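Local atomic coordinates of threonine synthase (PDB entry 4F4F), a protein that probably catalyses the pyridoxal-phosphate-dependent conversion of O-phospho-L-homoserine and water to L-threonine and phosphate, the last step of threonine biosynthesis. Residues G111-F116 with A153-G158; G86-D91 with A120-A125; G143-D148 with R180-S185. All coordinates share one frame; numbering follows the deposited sequence.

Contact 1. Residues G111-F116 with A153-G158; sequences GPTLAF and AIEAFG. With PLP (pyridoxal-5'-phosphate), chain C.
Pro112 and Glu155 bring the two backbones closest, their CA atoms 6.7 Å apart. Residues 111-116 begin with a type I beta turn from Gly111 to Leu114, closed by the Leu114 N to Gly111 O bond of 3.0 Å. Glu155 lies in the last turn of helix 148-157, which ends as Gly158 leaves helical geometry. Glu155 bends at its second torsion (chi2 -67°), and its CB and CG run beside Pro112 and Thr113. Its CG passes alongside Thr113 CG2 at 3.8 Å, the two side chains sliding by in opposite directions. Pro112 CB meets Glu155 CB at 4.0 Å and Glu155 OE1 at 3.9 Å. The contact is van der Waals throughout, mostly between aliphatic carbons with one carboxylate oxygen at the proline, and no hydrogen bond crosses it. The Thr113 hydroxyl is hydrogen-bonded to Asp118 OD1, while its CG2 methyl packs on Glu155. At the far end of the loop the Phe116 ring turns its edge to the pyridine ring of pyridoxal phosphate, CE1 lying 3.3 Å from its C3. Around this contact, helix 117-134 lies against Pro112, Ala156 and Phe157, helix 176-183 touches Thr113 and Ile154, and strand 163-170 packs on Ala153, Ile154 and Phe157.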
loop_
_atom_site.group_PDB
_atom_site.type_symbol
_atom_site.label_atom_id
_atom_site.label_comp_id
_atom_site.label_asym_id
_atom_site.label_seq_id
_atom_site.Cartn_x
_atom_site.Cartn_y
_atom_site.Cartn_z
ATOM N N GLY A 111 -4.037 -7.224 -10.666
ATOM C CA GLY A 111 -4.698 -7.991 -9.629
ATOM C C GLY A 111 -6.197 -7.719 -9.584
ATOM O O GLY A 111 -6.700 -6.932 -10.394
ATOM N N PRO A 112 -6.898 -8.342 -8.619
ATOM C CA PRO A 112 -8.359 -8.419 -8.599
ATOM C C PRO A 112 -9.082 -7.102 -8.545
ATOM O O PRO A 112 -10.239 -7.072 -8.933
ATOM C CB PRO A 112 -8.656 -9.219 -7.317
ATOM C CG PRO A 112 -7.437 -10.001 -7.093
ATOM C CD PRO A 112 -6.307 -9.149 -7.545
ATOM N N THR A 113 -8.435 -6.021 -8.078
ATOM C CA THR A 113 -9.107 -4.714 -8.052
ATOM C C THR A 113 -8.408 -3.648 -8.879
ATOM O O THR A 113 -8.663 -2.448 -8.705
ATOM C CB THR A 113 -9.371 -4.167 -6.604
ATOM O OG1 THR A 113 -8.149 -3.783 -5.959
ATOM C CG2 THR A 113 -10.163 -5.168 -5.774
ATOM N N LEU A 114 -7.523 -4.088 -9.779
ATOM C CA LEU A 114 -6.849 -3.190 -10.714
ATOM C C LEU A 114 -6.055 -2.097 -10.025
ATOM O O LEU A 114 -5.937 -0.985 -10.530
ATOM C CB LEU A 114 -7.874 -2.566 -11.671
ATOM C CG LEU A 114 -8.865 -3.542 -12.324
ATOM C CD1 LEU A 114 -9.760 -2.785 -13.316
ATOM C CD2 LEU A 114 -8.140 -4.691 -12.992
ATOM N N ALA A 115 -5.512 -2.400 -8.858
ATOM C CA ALA A 115 -4.743 -1.414 -8.111
ATOM C C ALA A 115 -3.697 -2.043 -7.185
ATOM O O ALA A 115 -3.814 -3.178 -6.751
ATOM C CB ALA A 115 -5.668 -0.507 -7.313
ATOM N N PHE A 116 -2.670 -1.263 -6.906
ATOM C CA PHE A 116 -1.437 -1.805 -6.352
ATOM C C PHE A 116 -1.608 -2.378 -4.933
ATOM O O PHE A 116 -0.828 -3.246 -4.534
ATOM C CB PHE A 116 -0.327 -0.742 -6.412
ATOM C CG PHE A 116 -0.203 0.026 -5.165
ATOM C CD1 PHE A 116 -1.061 1.042 -4.899
ATOM C CD2 PHE A 116 0.747 -0.319 -4.229
ATOM C CE1 PHE A 116 -0.971 1.722 -3.725
ATOM C CE2 PHE A 116 0.833 0.383 -3.037
ATOM C CZ PHE A 116 -0.027 1.391 -2.795
ATOM N N ALA A 153 -9.391 -4.804 0.040
ATOM C CA ALA A 153 -9.482 -5.582 1.285
ATOM C C ALA A 153 -10.481 -6.742 1.142
ATOM O O ALA A 153 -10.191 -7.879 1.549
ATOM C CB ALA A 153 -9.884 -4.686 2.482
ATOM N N ILE A 154 -11.651 -6.446 0.590
ATOM C CA ILE A 154 -12.701 -7.449 0.424
ATOM C C ILE A 154 -12.316 -8.563 -0.544
ATOM O O ILE A 154 -12.599 -9.753 -0.302
ATOM C CB ILE A 154 -13.997 -6.766 0.007
ATOM C CG1 ILE A 154 -14.709 -6.247 1.256
ATOM C CG2 ILE A 154 -14.907 -7.701 -0.793
ATOM C CD1 ILE A 154 -15.813 -5.257 0.930
ATOM N N GLU A 155 -11.627 -8.208 -1.622
ATOM C CA GLU A 155 -11.121 -9.228 -2.537
ATOM C C GLU A 155 -9.998 -10.095 -1.973
ATOM O O GLU A 155 -9.784 -11.208 -2.456
ATOM C CB GLU A 155 -10.695 -8.624 -3.885
ATOM C CG GLU A 155 -11.863 -8.400 -4.820
ATOM C CD GLU A 155 -12.507 -9.707 -5.303
ATOM O OE1 GLU A 155 -11.811 -10.675 -5.637
ATOM O OE2 GLU A 155 -13.722 -9.762 -5.362
ATOM N N ALA A 156 -9.275 -9.583 -0.977
ATOM C CA ALA A 156 -8.205 -10.331 -0.318
ATOM C C ALA A 156 -8.750 -11.240 0.792
ATOM O O ALA A 156 -8.359 -12.395 0.897
ATOM C CB ALA A 156 -7.164 -9.372 0.254
ATOM N N PHE A 157 -9.703 -10.723 1.582
ATOM C CA PHE A 157 -10.204 -11.451 2.765
ATOM C C PHE A 157 -11.435 -12.295 2.479
ATOM O O PHE A 157 -11.730 -13.213 3.235
ATOM C CB PHE A 157 -10.479 -10.504 3.926
ATOM C CG PHE A 157 -9.236 -10.058 4.636
ATOM C CD1 PHE A 157 -8.672 -10.848 5.617
ATOM C CD2 PHE A 157 -8.643 -8.840 4.337
ATOM C CE1 PHE A 157 -7.541 -10.448 6.300
ATOM C CE2 PHE A 157 -7.517 -8.427 5.029
ATOM C CZ PHE A 157 -6.972 -9.224 6.014
ATOM N N GLY A 158 -12.113 -11.996 1.374
ATOM C CA GLY A 158 -13.221 -12.798 0.881
ATOM C C GLY A 158 -12.797 -14.263 0.777
ATOM O O GLY A 158 -11.826 -14.642 0.095
HETATM N N1 PLP C . -1.607 5.264 -6.029
HETATM C C2 PLP C . -2.757 4.502 -5.883
HETATM C C2A PLP C . -3.644 4.084 -7.035
HETATM C C3 PLP C . -3.148 4.032 -4.522
HETATM O O3 PLP C . -4.287 3.265 -4.375
HETATM C C4 PLP C . -2.265 4.452 -3.374
HETATM C C4A PLP C . -2.534 4.044 -1.962
HETATM C C5 PLP C . -1.051 5.261 -3.648
HETATM C C6 PLP C . -0.790 5.612 -4.993
HETATM C C5A PLP C . -0.120 5.643 -2.478
HETATM O O4P PLP C . 0.529 4.482 -1.809
HETATM P P PLP C . 1.391 4.532 -0.409
HETATM O O1P PLP C . 2.409 5.645 -0.605
HETATM O O2P PLP C . 0.345 4.838 0.644
HETATM O O3P PLP C . 2.028 3.175 -0.194
#

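Contact 2. Residues G86-D91 with A120-A125; sequences GTFRHD and AMQLLA
Thr87 and Gln122 meet at a slant, the branched end of the threonine lying across the bent chain of the glutamine. Both branches of Thr87 touch: OG1 stands 3.6 Å from Gln122 CG. The methyl CG2 lies equally near Gln122 OE1. With chi1 at 73°, the Thr87 hydroxyl sits between its own N and carbonyl carbon, and its hydrogen bond goes back to Ala84 O. Gln122 turns sharply at chi2 (-67°), which brings its amide alongside Thr87. The amide is held at both ends, OE1 by Arg126 NH1, one helical turn on, and NE2 by Glu155 O, fixing its rotation. The next residue, Phe88, adds a looser touch, ring atom CE1 being 4.4 Å from Gln122 CG, which lies near the ring plane at its edge. Arg89 folds back over the loop, NH2 bonding Thr87 O at 2.8 Å with the donor tilted from the carbonyl plane, while its guanidinium forms a cation-pi contact with Trp437. The loop leads from helix 74-86 to strand 96-100 and rests on helix 117-134, whose Leu123 packs on helix 74-86 and whose Ala125 packs on helix 148-157.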
loop_
_atom_site.group_PDB
_atom_site.type_symbol
_atom_site.label_atom_id
_atom_site.label_comp_id
_atom_site.label_asym_id
_atom_site.label_seq_id
_atom_site.Cartn_x
_atom_site.Cartn_y
_atom_site.Cartn_z
ATOM N N GLY A 86 -1.586 -15.970 -7.954
ATOM C CA GLY A 86 -2.493 -16.613 -8.900
ATOM C C GLY A 86 -3.749 -15.768 -9.130
ATOM O O GLY A 86 -4.423 -15.938 -10.147
ATOM N N THR A 87 -4.058 -14.837 -8.221
ATOM C CA THR A 87 -5.156 -13.902 -8.439
ATOM C C THR A 87 -4.843 -12.765 -9.400
ATOM O O THR A 87 -5.715 -11.967 -9.726
ATOM C CB THR A 87 -5.662 -13.249 -7.126
ATOM O OG1 THR A 87 -4.734 -12.294 -6.632
ATOM C CG2 THR A 87 -6.011 -14.297 -6.031
ATOM N N PHE A 88 -3.592 -12.659 -9.821
ATOM C CA PHE A 88 -3.178 -11.601 -10.745
ATOM C C PHE A 88 -3.255 -12.167 -12.159
ATOM O O PHE A 88 -2.658 -13.205 -12.460
ATOM C CB PHE A 88 -1.742 -11.170 -10.403
ATOM C CG PHE A 88 -1.662 -10.142 -9.324
ATOM C CD1 PHE A 88 -2.082 -10.429 -8.046
ATOM C CD2 PHE A 88 -1.185 -8.867 -9.612
ATOM C CE1 PHE A 88 -2.066 -9.457 -7.058
ATOM C CE2 PHE A 88 -1.143 -7.902 -8.633
ATOM C CZ PHE A 88 -1.579 -8.207 -7.357
ATOM N N ARG A 89 -3.991 -11.487 -13.027
ATOM C CA ARG A 89 -4.218 -11.934 -14.403
ATOM C C ARG A 89 -3.067 -11.418 -15.266
ATOM O O ARG A 89 -3.234 -10.535 -16.123
ATOM C CB ARG A 89 -5.538 -11.397 -14.928
ATOM C CG ARG A 89 -6.801 -12.067 -14.373
ATOM C CD ARG A 89 -7.080 -11.847 -12.886
ATOM N NE ARG A 89 -8.443 -12.327 -12.588
ATOM C CZ ARG A 89 -9.031 -12.375 -11.384
ATOM N NH1 ARG A 89 -10.279 -12.817 -11.304
ATOM N NH2 ARG A 89 -8.417 -11.993 -10.264
ATOM N N HIS A 90 -1.882 -11.908 -14.986
ATOM C CA HIS A 90 -0.724 -11.638 -15.811
ATOM C C HIS A 90 0.328 -12.604 -15.393
ATOM O O HIS A 90 0.604 -12.745 -14.189
ATOM C CB HIS A 90 -0.179 -10.193 -15.691
ATOM C CG HIS A 90 0.714 -9.835 -16.832
ATOM N ND1 HIS A 90 1.954 -10.347 -16.964
ATOM C CD2 HIS A 90 0.481 -9.063 -17.974
ATOM C CE1 HIS A 90 2.505 -9.894 -18.101
ATOM N NE2 HIS A 90 1.601 -9.113 -18.729
ATOM N N ASP A 91 0.934 -13.287 -16.351
ATOM C CA ASP A 91 1.938 -14.313 -16.018
ATOM C C ASP A 91 3.143 -13.766 -15.251
ATOM O O ASP A 91 3.726 -14.477 -14.434
ATOM C CB ASP A 91 2.403 -15.054 -17.300
ATOM C CG ASP A 91 1.353 -16.030 -17.831
ATOM O OD1 ASP A 91 0.404 -16.346 -17.088
ATOM O OD2 ASP A 91 1.442 -16.453 -18.995
ATOM N N ALA A 120 0.031 -6.395 -1.776
ATOM C CA ALA A 120 0.227 -6.708 -0.368
ATOM C C ALA A 120 -1.036 -7.402 0.219
ATOM O O ALA A 120 -0.903 -8.325 0.992
ATOM C CB ALA A 120 0.592 -5.464 0.453
ATOM N N MET A 121 -2.233 -6.934 -0.123
ATOM C CA MET A 121 -3.432 -7.466 0.539
ATOM C C MET A 121 -3.634 -8.954 0.315
ATOM O O MET A 121 -4.010 -9.689 1.226
ATOM C CB MET A 121 -4.696 -6.760 0.076
ATOM C CG MET A 121 -4.788 -5.398 0.619
ATOM S SD MET A 121 -5.456 -5.368 2.280
ATOM C CE MET A 121 -5.978 -3.676 1.970
ATOM N N GLN A 122 -3.395 -9.401 -0.907
ATOM C CA GLN A 122 -3.723 -10.775 -1.265
ATOM C C GLN A 122 -2.831 -11.743 -0.469
ATOM O O GLN A 122 -3.265 -12.823 -0.087
ATOM C CB GLN A 122 -3.571 -10.975 -2.786
ATOM C CG GLN A 122 -4.683 -10.365 -3.623
ATOM C CD GLN A 122 -6.018 -11.047 -3.414
ATOM O OE1 GLN A 122 -6.084 -12.252 -3.115
ATOM N NE2 GLN A 122 -7.104 -10.266 -3.533
ATOM N N LEU A 123 -1.614 -11.336 -0.168
ATOM C CA LEU A 123 -0.725 -12.179 0.640
ATOM C C LEU A 123 -0.997 -11.986 2.130
ATOM O O LEU A 123 -1.066 -12.972 2.893
ATOM C CB LEU A 123 0.747 -11.899 0.299
ATOM C CG LEU A 123 1.802 -12.761 1.024
ATOM C CD1 LEU A 123 1.509 -14.234 0.818
ATOM C CD2 LEU A 123 3.237 -12.373 0.623
ATOM N N LEU A 124 -1.125 -10.721 2.553
ATOM C CA LEU A 124 -1.455 -10.384 3.953
ATOM C C LEU A 124 -2.667 -11.177 4.447
ATOM O O LEU A 124 -2.646 -11.729 5.544
ATOM C CB LEU A 124 -1.762 -8.878 4.126
ATOM C CG LEU A 124 -2.306 -8.439 5.501
ATOM C CD1 LEU A 124 -1.252 -8.842 6.541
ATOM C CD2 LEU A 124 -2.560 -6.948 5.624
ATOM N N ALA A 125 -3.736 -11.221 3.667
ATOM C CA ALA A 125 -4.962 -11.909 4.134
ATOM C C ALA A 125 -4.697 -13.423 4.347
ATOM O O ALA A 125 -5.190 -14.004 5.332
ATOM C CB ALA A 125 -6.142 -11.655 3.210
#

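Contact 3. Residues G143-D148 with R180-S185; sequences GATSGD and RQMTSS
Met182, near the end of helix 176-183, reaches into the loop that follows strand 139-144, where Gly147 is the nearest backbone, 7.9 Å away between CA atoms. Its CB points toward that loop and starts a chain that runs out almost straight through chi2. CG comes within 4.1 Å of Gly147 O. SD then meets Thr145 CG2 at 3.5 Å, the closest approach of the two segments, so that threonine and methionine stand tip to tip. A bend at chi3 (-82°) swings CE round to lie 3.9 Å from Gly147 O and also beside the Thr145 methyl. The thioether therefore touches both a side chain and a peptide carbonyl, by van der Waals contact alone. With chi1 at -176°, Thr145 holds OG1 opposite its own N and leaves CG2 to face Met182: OG1 accepts from Gly147 N at 2.8 Å with an N-H...O angle of 154°, an ST turn, and is bonded to Gly150 N as well. Gly147 itself is the N-cap of helix 148-157, with backbone angles that a CB would not tolerate. In segment 180-185, Ser184 OG gives a 2.7 Å bond to Arg180 O, from above the carbonyl plane, where the helix ends. Ile167 and Phe169 of strand 163-170 pack on both Thr145 and Met182. Strand 139-144, helix 148-157 and the adjacent parallel strand 163-170 form a beta-alpha-beta crossover, the repeating unit of the open alpha/beta sheet found in fold type II pyridoxal-phosphate enzymes.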
loop_
_atom_site.group_PDB
_atom_site.type_symbol
_atom_site.label_atom_id
_atom_site.label_comp_id
_atom_site.label_asym_id
_atom_site.label_seq_id
_atom_site.Cartn_x
_atom_site.Cartn_y
_atom_site.Cartn_z
ATOM N N GLY A 143 -12.990 -1.961 8.614
ATOM C CA GLY A 143 -12.428 -0.732 8.081
ATOM C C GLY A 143 -13.435 0.166 7.406
ATOM O O GLY A 143 -14.579 -0.231 7.162
ATOM N N ALA A 144 -13.011 1.401 7.144
ATOM C CA ALA A 144 -13.816 2.389 6.440
ATOM C C ALA A 144 -13.089 2.745 5.157
ATOM O O ALA A 144 -11.854 2.722 5.122
ATOM C CB ALA A 144 -13.991 3.632 7.299
ATOM N N THR A 145 -13.826 3.025 4.086
ATOM C CA THR A 145 -13.195 3.368 2.804
ATOM C C THR A 145 -14.044 4.401 2.083
ATOM O O THR A 145 -15.260 4.479 2.303
ATOM C CB THR A 145 -13.086 2.129 1.894
ATOM O OG1 THR A 145 -12.384 2.477 0.684
ATOM C CG2 THR A 145 -14.508 1.582 1.514
ATOM N N SER A 146 -13.404 5.191 1.232
ATOM C CA SER A 146 -14.116 6.036 0.292
ATOM C C SER A 146 -14.335 5.275 -1.006
ATOM O O SER A 146 -14.983 5.788 -1.908
ATOM C CB SER A 146 -13.307 7.301 0.005
ATOM O OG SER A 146 -12.064 6.896 -0.546
ATOM N N GLY A 147 -13.779 4.067 -1.133
ATOM C CA GLY A 147 -14.112 3.214 -2.275
ATOM C C GLY A 147 -13.063 2.189 -2.638
ATOM O O GLY A 147 -13.363 0.981 -2.713
ATOM N N ASP A 148 -11.827 2.641 -2.816
ATOM C CA ASP A 148 -10.775 1.789 -3.390
ATOM C C ASP A 148 -10.125 0.777 -2.437
ATOM O O ASP A 148 -9.941 -0.432 -2.779
ATOM C CB ASP A 148 -9.712 2.658 -4.090
ATOM C CG ASP A 148 -10.267 3.374 -5.352
ATOM O OD1 ASP A 148 -10.894 4.459 -5.221
ATOM O OD2 ASP A 148 -10.053 2.877 -6.485
ATOM N N ARG A 180 -19.134 -1.648 -6.770
ATOM C CA ARG A 180 -19.412 -2.993 -7.243
ATOM C C ARG A 180 -18.331 -3.972 -6.802
ATOM O O ARG A 180 -18.639 -5.092 -6.446
ATOM C CB ARG A 180 -19.574 -3.008 -8.747
ATOM C CG ARG A 180 -20.833 -2.300 -9.192
ATOM C CD ARG A 180 -21.199 -2.648 -10.615
ATOM N NE ARG A 180 -22.451 -3.404 -10.671
ATOM C CZ ARG A 180 -23.669 -2.858 -10.701
ATOM N NH1 ARG A 180 -24.747 -3.636 -10.735
ATOM N NH2 ARG A 180 -23.835 -1.536 -10.693
ATOM N N GLN A 181 -17.071 -3.538 -6.787
ATOM C CA GLN A 181 -15.999 -4.408 -6.308
ATOM C C GLN A 181 -16.138 -4.759 -4.826
ATOM O O GLN A 181 -15.722 -5.838 -4.395
ATOM C CB GLN A 181 -14.618 -3.808 -6.636
ATOM C CG GLN A 181 -14.366 -3.824 -8.149
ATOM C CD GLN A 181 -12.930 -4.106 -8.565
ATOM O OE1 GLN A 181 -12.097 -3.191 -8.556
ATOM N NE2 GLN A 181 -12.652 -5.357 -9.030
ATOM N N MET A 182 -16.726 -3.871 -4.033
ATOM C CA MET A 182 -16.946 -4.200 -2.633
ATOM C C MET A 182 -18.152 -5.101 -2.420
ATOM O O MET A 182 -18.171 -5.939 -1.496
ATOM C CB MET A 182 -17.132 -2.920 -1.796
ATOM C CG MET A 182 -15.855 -2.127 -1.622
ATOM S SD MET A 182 -16.130 -0.893 -0.335
ATOM C CE MET A 182 -16.946 0.351 -1.328
ATOM N N THR A 183 -19.175 -4.938 -3.262
ATOM C CA THR A 183 -20.492 -5.475 -2.933
ATOM C C THR A 183 -20.907 -6.676 -3.773
ATOM O O THR A 183 -21.924 -7.265 -3.497
ATOM C CB THR A 183 -21.554 -4.382 -3.100
ATOM O OG1 THR A 183 -21.715 -4.094 -4.500
ATOM C CG2 THR A 183 -21.148 -3.112 -2.307
ATOM N N SER A 184 -20.134 -7.037 -4.799
ATOM C CA SER A 184 -20.491 -8.152 -5.685
ATOM C C SER A 184 -19.481 -9.307 -5.669
ATOM O O SER A 184 -19.401 -10.081 -6.624
ATOM C CB SER A 184 -20.667 -7.655 -7.116
ATOM O OG SER A 184 -19.410 -7.379 -7.730
ATOM N N SER A 185 -18.752 -9.453 -4.567
ATOM C CA SER A 185 -17.655 -10.433 -4.484
ATOM C C SER A 185 -18.202 -11.822 -4.303
ATOM O O SER A 185 -17.500 -12.821 -4.524
ATOM C CB SER A 185 -16.779 -10.121 -3.291
ATOM O OG SER A 185 -17.400 -10.557 -2.101
#

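In the fold
Contact 1 lies between the other two and touches both. Its Glu155 O receives Gln122 NE2 of contact 2 at 3.0 Å, and its Pro112 O receives Gln181 NE2 of contact 3 at 3.0 Å, both probable hydrogen bonds. Contacts 2 and 3 do not touch: their centres are about 17 Å apart and their nearest atoms about 7 Å. Through Pro112 and Thr113 the loop 111-116 touches helices 117-134, 148-157 and 176-183, and it leads through Phe116 to the cofactor pocket. The side chains of Thr145 and Phe88 lie about 10 Å and 12 Å from pyridoxal phosphate. Lys117, the predicted attachment lysine, not linked to the cofactor here, follows Phe116 and starts the helix carrying Gln122.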